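Local structure of zinc chaperone AztD (Citrobacter koseri, 6CMK) at residues 38-43 / 363-368; 252-257 / 289-294. The protein acts as a periplasmic zinc chaperone, handing one zinc ion directly to the solute-binding protein AztC of the AztABCD transport system without forming a stable complex. All coordinates share one frame; numbering follows the deposited sequence.

Contact 1: residues 38-43 / 363-368; sequences LFIADH and YVTDPL
Leu38 sets one methyl on the face of the Tyr363 ring and the other close to its CD2 and CE2 carbons. CD2 of the leucine hangs almost exactly over the middle of one ring face, 4.1 Å from the Tyr363 ring centroid and only 7° off the ring normal, a well-centred CH-pi contact. The other branch, CD1, falls nearest the CD2-CE2 bond of the ring, with Leu38 CD1 3.7 Å from Tyr363 CD2. Leu38 keeps CG beside its backbone N (chi1 -49°), which carries both methyls to the tyrosine, and the two side chains meet at about a right angle. Two residues further along each strand, Ile40 and Thr365 repeat the approach more loosely, with Ile40 CG2 and Thr365 CG2 4.5 Å apart. The CA atoms of Leu38 and Tyr363 stay 9.0 Å apart, a gap spanned by side chains.

The polar ends are drawn off to other partners. Tyr363 OH bonds to Ala53 O, just past strand 47-52, which ties the far end of the ring to the sheet that carries Leu38. Thr365 OG1 is held between Arg354 N and Phe393 O, leaving its methyl for Ile40. Ile372 touches both Ile40 and Tyr363, and Ala397 lies against Leu38.

This is blade-to-blade packing in a beta-propeller. Strand 32-42 belongs to the sheet completed by strand 392-403 from the other end of the chain, the Velcro closure of the ring, while strand 361-366 belongs to the preceding blade. The tyrosine and threonine hydroxyls are satisfied by backbone groups, so these two blades meet here through apolar packing with directional bonds at its margins.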
ATOM      1  N   LEU B  38      12.297  12.566 -10.478  1.00 13.30           N
ATOM      2  CA  LEU B  38      11.722  12.671 -11.806  1.00 17.86           C
ATOM      3  C   LEU B  38      12.588  11.916 -12.797  1.00 16.14           C
ATOM      4  O   LEU B  38      13.818  11.964 -12.728  1.00 17.14           O
ATOM      5  CB  LEU B  38      11.632  14.127 -12.266  1.00 13.81           C
ATOM      6  CG  LEU B  38      11.008  15.129 -11.303  1.00 14.19           C
ATOM      7  CD1 LEU B  38      11.105  16.547 -11.889  1.00 19.47           C
ATOM      8  CD2 LEU B  38       9.579  14.739 -11.024  1.00 20.17           C
ATOM      9  N   PHE B  39      11.937  11.263 -13.748  1.00 14.77           N
ATOM     10  CA  PHE B  39      12.609  10.631 -14.872  1.00 14.65           C
ATOM     11  C   PHE B  39      12.034  11.247 -16.133  1.00 15.34           C
ATOM     12  O   PHE B  39      10.818  11.212 -16.341  1.00 14.32           O
ATOM     13  CB  PHE B  39      12.423   9.113 -14.818  1.00 14.48           C
ATOM     14  CG  PHE B  39      13.033   8.504 -13.595  1.00 14.65           C
ATOM     15  CD1 PHE B  39      12.377   8.579 -12.383  1.00 15.59           C
ATOM     16  CD2 PHE B  39      14.287   7.926 -13.641  1.00 15.54           C
ATOM     17  CE1 PHE B  39      12.941   8.060 -11.242  1.00 20.15           C
ATOM     18  CE2 PHE B  39      14.858   7.399 -12.499  1.00 17.07           C
ATOM     19  CZ  PHE B  39      14.184   7.470 -11.304  1.00 15.88           C
ATOM     20  N   ILE B  40      12.902  11.850 -16.946  1.00 16.41           N
ATOM     21  CA  ILE B  40      12.476  12.724 -18.030  1.00 17.68           C
ATOM     22  C   ILE B  40      13.168  12.283 -19.307  1.00 17.23           C
ATOM     23  O   ILE B  40      14.403  12.260 -19.376  1.00 19.20           O
ATOM     24  CB  ILE B  40      12.788  14.198 -17.739  1.00 20.81           C
ATOM     25  CG1 ILE B  40      12.249  14.619 -16.366  1.00 19.34           C
ATOM     26  CG2 ILE B  40      12.182  15.073 -18.816  1.00 23.88           C
ATOM     27  CD1 ILE B  40      13.333  15.137 -15.464  1.00 26.53           C
ATOM     28  N   ALA B  41      12.377  11.965 -20.319  1.00 17.05           N
ATOM     29  CA  ALA B  41      12.899  11.549 -21.610  1.00 16.59           C
ATOM     30  C   ALA B  41      12.910  12.721 -22.583  1.00 18.60           C
ATOM     31  O   ALA B  41      11.945  13.486 -22.669  1.00 26.01           O
ATOM     32  CB  ALA B  41      12.067  10.403 -22.189  1.00 21.40           C
ATOM     33  N   ASP B  42      14.012  12.848 -23.313  1.00 19.78           N
ATOM     34  CA  ASP B  42      14.129  13.850 -24.361  1.00 20.65           C
ATOM     35  C   ASP B  42      13.337  13.406 -25.580  1.00 28.01           C
ATOM     36  O   ASP B  42      13.261  12.213 -25.887  1.00 26.47           O
ATOM     37  CB  ASP B  42      15.597  14.053 -24.723  1.00 21.96           C
ATOM     38  CG  ASP B  42      15.825  15.293 -25.554  1.00 28.39           C
ATOM     39  OD1 ASP B  42      15.781  15.190 -26.800  1.00 32.12           O
ATOM     40  OD2 ASP B  42      16.025  16.366 -24.953  1.00 32.61           O
ATOM     41  N   HIS B  43      12.737  14.373 -26.276  1.00 25.40           N
ATOM     42  CA  HIS B  43      11.868  14.024 -27.392  1.00 27.18           C
ATOM     43  C   HIS B  43      12.663  13.456 -28.555  1.00 26.59           C
ATOM     44  O   HIS B  43      12.186  12.557 -29.255  1.00 32.75           O
ATOM     45  CB  HIS B  43      11.070  15.235 -27.871  1.00 29.13           C
ATOM     46  CG  HIS B  43      10.188  14.926 -29.038  1.00 36.99           C
ATOM     47  ND1 HIS B  43      10.601  15.091 -30.342  1.00 36.48           N
ATOM     48  CD2 HIS B  43       8.932  14.425 -29.100  1.00 36.82           C
ATOM     49  CE1 HIS B  43       9.629  14.724 -31.156  1.00 36.60           C
ATOM     50  NE2 HIS B  43       8.605  14.317 -30.429  1.00 35.78           N
ATOM     51  N   TYR B 363       4.455  18.892 -11.900  1.00 13.47           N
ATOM     52  CA  TYR B 363       5.560  19.150 -12.819  1.00 15.68           C
ATOM     53  C   TYR B 363       5.045  19.083 -14.247  1.00 14.94           C
ATOM     54  O   TYR B 363       4.391  18.109 -14.630  1.00 16.78           O
ATOM     55  CB  TYR B 363       6.696  18.138 -12.624  1.00 15.11           C
ATOM     56  CG  TYR B 363       7.256  18.157 -11.237  1.00 13.64           C
ATOM     57  CD1 TYR B 363       6.588  17.521 -10.197  1.00 16.43           C
ATOM     58  CD2 TYR B 363       8.422  18.853 -10.947  1.00 15.35           C
ATOM     59  CE1 TYR B 363       7.074  17.565  -8.913  1.00 16.30           C
ATOM     60  CE2 TYR B 363       8.920  18.891  -9.654  1.00 18.81           C
ATOM     61  CZ  TYR B 363       8.235  18.235  -8.650  1.00 16.71           C
ATOM     62  OH  TYR B 363       8.712  18.267  -7.351  1.00 22.82           O
ATOM     63  N   VAL B 364       5.342  20.114 -15.032  1.00 16.34           N
ATOM     64  CA  VAL B 364       4.882  20.203 -16.411  1.00 15.08           C
ATOM     65  C   VAL B 364       6.098  20.460 -17.283  1.00 15.66           C
ATOM     66  O   VAL B 364       6.772  21.483 -17.121  1.00 18.33           O
ATOM     67  CB  VAL B 364       3.835  21.318 -16.604  1.00 16.57           C
ATOM     68  CG1 VAL B 364       3.419  21.394 -18.071  1.00 18.86           C
ATOM     69  CG2 VAL B 364       2.621  21.080 -15.716  1.00 17.59           C
ATOM     70  N   THR B 365       6.383  19.543 -18.205  1.00 15.61           N
ATOM     71  CA  THR B 365       7.492  19.772 -19.111  1.00 17.00           C
ATOM     72  C   THR B 365       7.098  20.809 -20.150  1.00 17.81           C
ATOM     73  O   THR B 365       5.942  20.889 -20.574  1.00 18.60           O
ATOM     74  CB  THR B 365       7.930  18.482 -19.797  1.00 17.75           C
ATOM     75  OG1 THR B 365       6.841  17.921 -20.543  1.00 20.84           O
ATOM     76  CG2 THR B 365       8.414  17.476 -18.765  1.00 20.19           C
ATOM     77  N   ASP B 366       8.073  21.625 -20.529  1.00 17.77           N
ATOM     78  CA  ASP B 366       7.899  22.669 -21.539  1.00 18.31           C
ATOM     79  C   ASP B 366       9.014  22.436 -22.542  1.00 22.65           C
ATOM     80  O   ASP B 366      10.041  23.129 -22.521  1.00 23.49           O
ATOM     81  CB  ASP B 366       7.951  24.071 -20.926  1.00 18.66           C
ATOM     82  CG  ASP B 366       7.496  25.142 -21.891  1.00 26.99           C
ATOM     83  OD1 ASP B 366       7.429  24.844 -23.101  1.00 31.25           O
ATOM     84  OD2 ASP B 366       7.215  26.282 -21.452  1.00 27.02           O
ATOM     85  N   PRO B 367       8.852  21.452 -23.434  1.00 24.01           N
ATOM     86  CA  PRO B 367      10.006  21.019 -24.245  1.00 21.62           C
ATOM     87  C   PRO B 367      10.620  22.127 -25.086  1.00 25.52           C
ATOM     88  O   PRO B 367      11.849  22.192 -25.192  1.00 26.33           O
ATOM     89  CB  PRO B 367       9.430  19.884 -25.110  1.00 23.55           C
ATOM     90  CG  PRO B 367       7.948  19.901 -24.914  1.00 24.91           C
ATOM     91  CD  PRO B 367       7.683  20.572 -23.604  1.00 21.31           C
ATOM     92  N   LEU B 368       9.810  23.009 -25.669  1.00 24.44           N
ATOM     93  CA  LEU B 368      10.351  24.057 -26.525  1.00 28.69           C
ATOM     94  C   LEU B 368      11.158  25.091 -25.752  1.00 28.01           C
ATOM     95  O   LEU B 368      11.910  25.850 -26.370  1.00 26.01           O
ATOM     96  CB  LEU B 368       9.215  24.744 -27.287  1.00 33.38           C
ATOM     97  CG  LEU B 368       8.399  23.827 -28.200  1.00 42.07           C
ATOM     98  CD1 LEU B 368       7.452  24.641 -29.067  1.00 46.23           C
ATOM     99  CD2 LEU B 368       9.298  22.949 -29.065  1.00 37.97           C
TER

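Contact 2: residues 252-257 / 289-294; sequences KTLPEG and DSFRLI
Phe291 O takes two donors, a water that also bonds Thr253 OG1, and Arg292 NH1. The water donates to Phe291 O at 3.1 Å and sits 2.8 Å from Thr253 OG1, a bridge between the loop and the strand. The arginine's bonds stay within 289-294. Arg292 NH1 reaches back to Phe291 O at 2.8 Å, from a point 37° above the carbonyl plane. NH1 and NH2 also converge, end-on, on a single carboxylate oxygen, Asp289 OD1, at 2.7 Å from each nitrogen; both bonds are bent (N-H...O 137° and 139°), and Asp289 is poorly ordered, so this salt bridge is best read with caution.

Beside the polar bridge the contact is greasy. Leu254 spreads its branches over two strand residues, CD2 at 3.8 Å from Leu293 CB and CD1 at 4.0 Å from Phe291 CD1. Leu293 swings CG anti to its backbone N, which brings CD2 up to the CG-CD side of the Pro255 ring, 3.8 Å from Pro255 CD. Tyr275 touches both Leu254 and Leu293, and its OH bonds to Pro255 O; Phe291 in turn packs on Leu248.

Here the linker leaving strand 244-249, the outermost strand of one propeller blade, packs against 291-295, the outermost strand of the next, on its way to strand 262-264. Leucine and proline cover part of this outer strand while a water and an arginine meet its carbonyl, consistent with a partly exposed position; crystal packing touches Thr253, Leu254, Pro255 and Leu293 and may influence their detail.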
ATOM      1  N   LYS B 252     -25.707   5.768 -21.944  1.00 27.45           N
ATOM      2  CA  LYS B 252     -26.567   6.279 -22.999  1.00 29.21           C
ATOM      3  C   LYS B 252     -26.793   7.777 -22.872  1.00 34.73           C
ATOM      4  O   LYS B 252     -27.263   8.406 -23.826  1.00 41.29           O
ATOM      5  CB  LYS B 252     -27.902   5.536 -22.962  1.00 32.10           C
ATOM      6  CG  LYS B 252     -27.760   4.031 -23.136  1.00 47.20           C
ATOM      7  CD  LYS B 252     -27.329   3.671 -24.542  1.00 57.45           C
ATOM      8  CE  LYS B 252     -28.509   3.717 -25.478  1.00 76.20           C
ATOM      9  NZ  LYS B 252     -28.088   3.855 -26.899  1.00 85.59           N
ATOM     10  N   THR B 253     -26.469   8.349 -21.716  1.00 29.56           N
ATOM     11  CA  THR B 253     -26.524   9.784 -21.492  1.00 32.58           C
ATOM     12  C   THR B 253     -25.333  10.520 -22.085  1.00 41.40           C
ATOM     13  O   THR B 253     -25.324  11.754 -22.071  1.00 38.40           O
ATOM     14  CB  THR B 253     -26.587  10.064 -19.994  1.00 28.55           C
ATOM     15  OG1 THR B 253     -25.492   9.410 -19.341  1.00 32.09           O
ATOM     16  CG2 THR B 253     -27.899   9.557 -19.417  1.00 40.81           C
ATOM     17  N   LEU B 254     -24.333   9.804 -22.592  1.00 26.68           N
ATOM     18  CA  LEU B 254     -23.197  10.480 -23.194  1.00 28.80           C
ATOM     19  C   LEU B 254     -23.490  10.837 -24.646  1.00 29.32           C
ATOM     20  O   LEU B 254     -24.255  10.143 -25.322  1.00 31.37           O
ATOM     21  CB  LEU B 254     -21.959   9.602 -23.146  1.00 26.53           C
ATOM     22  CG  LEU B 254     -21.356   9.357 -21.768  1.00 27.69           C
ATOM     23  CD1 LEU B 254     -20.295   8.285 -21.872  1.00 27.47           C
ATOM     24  CD2 LEU B 254     -20.772  10.636 -21.196  1.00 24.63           C
ATOM     25  N   PRO B 255     -22.882  11.913 -25.146  1.00 27.99           N
ATOM     26  CA  PRO B 255     -22.962  12.208 -26.581  1.00 34.52           C
ATOM     27  C   PRO B 255     -22.142  11.201 -27.368  1.00 30.86           C
ATOM     28  O   PRO B 255     -21.517  10.322 -26.765  1.00 29.40           O
ATOM     29  CB  PRO B 255     -22.387  13.626 -26.676  1.00 30.26           C
ATOM     30  CG  PRO B 255     -21.417  13.698 -25.535  1.00 23.41           C
ATOM     31  CD  PRO B 255     -21.995  12.849 -24.436  1.00 28.12           C
ATOM     32  N   GLU B 256     -22.124  11.304 -28.692  1.00 33.12           N
ATOM     33  CA  GLU B 256     -21.364  10.343 -29.479  1.00 32.91           C
ATOM     34  C   GLU B 256     -19.872  10.515 -29.227  1.00 32.84           C
ATOM     35  O   GLU B 256     -19.370  11.630 -29.067  1.00 32.09           O
ATOM     36  CB  GLU B 256     -21.675  10.473 -30.975  1.00 34.69           C
ATOM     37  CG  GLU B 256     -21.755  11.884 -31.544  1.00 65.63           C
ATOM     38  CD  GLU B 256     -22.312  11.894 -32.955  1.00 96.95           C
ATOM     39  OE1 GLU B 256     -21.721  12.560 -33.833  1.00107.15           O
ATOM     40  OE2 GLU B 256     -23.340  11.222 -33.190  1.00105.39           O
ATOM     41  N   GLY B 257     -19.175   9.394 -29.158  1.00 36.71           N
ATOM     42  CA  GLY B 257     -17.745   9.401 -28.943  1.00 28.02           C
ATOM     43  C   GLY B 257     -17.299   8.059 -28.407  1.00 26.97           C
ATOM     44  O   GLY B 257     -18.101   7.152 -28.183  1.00 28.47           O
ATOM     45  N   ASP B 289     -23.996   4.283 -11.646  1.00 75.24           N
ATOM     46  CA  ASP B 289     -23.990   5.600 -12.287  1.00 76.22           C
ATOM     47  C   ASP B 289     -22.548   5.926 -12.680  1.00 58.19           C
ATOM     48  O   ASP B 289     -21.861   6.758 -12.084  1.00 52.18           O
ATOM     49  CB  ASP B 289     -24.587   6.650 -11.358  1.00 85.91           C
ATOM     50  CG  ASP B 289     -25.497   7.621 -12.081  1.00 88.24           C
ATOM     51  OD1 ASP B 289     -24.980   8.579 -12.693  1.00 90.01           O
ATOM     52  OD2 ASP B 289     -26.731   7.420 -12.050  1.00 90.67           O
ATOM     53  N   SER B 290     -22.090   5.238 -13.723  1.00 36.14           N
ATOM     54  CA  SER B 290     -20.658   5.058 -13.908  1.00 44.34           C
ATOM     55  C   SER B 290     -19.974   6.240 -14.590  1.00 26.61           C
ATOM     56  O   SER B 290     -18.785   6.444 -14.348  1.00 25.21           O
ATOM     57  CB  SER B 290     -20.393   3.777 -14.705  1.00 46.49           C
ATOM     58  OG  SER B 290     -20.939   2.652 -14.038  1.00 52.92           O
ATOM     59  N   PHE B 291     -20.669   7.027 -15.425  1.00 22.25           N
ATOM     60  CA  PHE B 291     -19.990   7.938 -16.350  1.00 16.86           C
ATOM     61  C   PHE B 291     -20.379   9.397 -16.139  1.00 25.32           C
ATOM     62  O   PHE B 291     -21.560   9.720 -15.981  1.00 24.58           O
ATOM     63  CB  PHE B 291     -20.302   7.607 -17.798  1.00 16.68           C
ATOM     64  CG  PHE B 291     -19.805   6.270 -18.251  1.00 21.23           C
ATOM     65  CD1 PHE B 291     -18.616   6.163 -18.949  1.00 18.81           C
ATOM     66  CD2 PHE B 291     -20.541   5.133 -18.019  1.00 24.65           C
ATOM     67  CE1 PHE B 291     -18.164   4.938 -19.394  1.00 24.43           C
ATOM     68  CE2 PHE B 291     -20.097   3.902 -18.459  1.00 28.64           C
ATOM     69  CZ  PHE B 291     -18.909   3.801 -19.144  1.00 21.51           C
ATOM     70  N   ARG B 292     -19.383  10.282 -16.215  1.00 19.81           N
ATOM     71  CA  ARG B 292     -19.613  11.721 -16.265  1.00 19.96           C
ATOM     72  C   ARG B 292     -18.712  12.353 -17.316  1.00 19.34           C
ATOM     73  O   ARG B 292     -17.516  12.059 -17.380  1.00 20.80           O
ATOM     74  CB  ARG B 292     -19.348  12.383 -14.914  1.00 23.17           C
ATOM     75  CG  ARG B 292     -20.342  11.993 -13.837  1.00 37.67           C
ATOM     76  CD  ARG B 292     -21.708  12.606 -14.112  1.00 62.90           C
ATOM     77  NE  ARG B 292     -22.672  12.310 -13.056  1.00 68.40           N
ATOM     78  CZ  ARG B 292     -23.467  11.244 -13.032  1.00 61.81           C
ATOM     79  NH1 ARG B 292     -23.427  10.346 -14.011  1.00 62.96           N
ATOM     80  NH2 ARG B 292     -24.307  11.071 -12.022  1.00 56.83           N
ATOM     81  N   LEU B 293     -19.290  13.252 -18.105  1.00 19.97           N
ATOM     82  CA  LEU B 293     -18.585  13.952 -19.177  1.00 23.20           C
ATOM     83  C   LEU B 293     -18.086  15.304 -18.681  1.00 19.61           C
ATOM     84  O   LEU B 293     -18.837  16.048 -18.045  1.00 23.33           O
ATOM     85  CB  LEU B 293     -19.521  14.157 -20.368  1.00 21.32           C
ATOM     86  CG  LEU B 293     -18.969  14.892 -21.594  1.00 23.03           C
ATOM     87  CD1 LEU B 293     -18.133  13.954 -22.433  1.00 25.13           C
ATOM     88  CD2 LEU B 293     -20.105  15.499 -22.416  1.00 28.67           C
ATOM     89  N   ILE B 294     -16.829  15.631 -18.985  1.00 18.55           N
ATOM     90  CA  ILE B 294     -16.316  16.988 -18.795  1.00 17.91           C
ATOM     91  C   ILE B 294     -15.906  17.545 -20.150  1.00 18.33           C
ATOM     92  O   ILE B 294     -15.132  16.918 -20.885  1.00 18.07           O
ATOM     93  CB  ILE B 294     -15.138  17.051 -17.807  1.00 17.63           C
ATOM     94  CG1 ILE B 294     -15.590  16.586 -16.425  1.00 20.46           C
ATOM     95  CG2 ILE B 294     -14.579  18.481 -17.750  1.00 23.09           C
ATOM     96  CD1 ILE B 294     -14.492  16.536 -15.401  1.00 21.96           C
TER
HETATM   97  O   HOH W   1     -23.042  10.566 -18.522  1.00 41.77           O

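Overall arrangement
Contact 1 joins two blades of the propeller, whereas contact 2 holds the linker between two others against one of them. Contact 1 is fully buried, about 15 Å from the centre of the chain, and packs the blade in which the two chain ends pair against the blade before it. Contact 2 lies farther out, about 23 Å from that centre, and sets an interblade linker on an outer strand. Contact 1 touches through apolar groups alone, whereas contact 2 adds a bridging water to its apolar patch. They share no strand or blade; their centres are about 32 Å apart and their nearest atoms about 18 Å. Each lies away from the zinc sites.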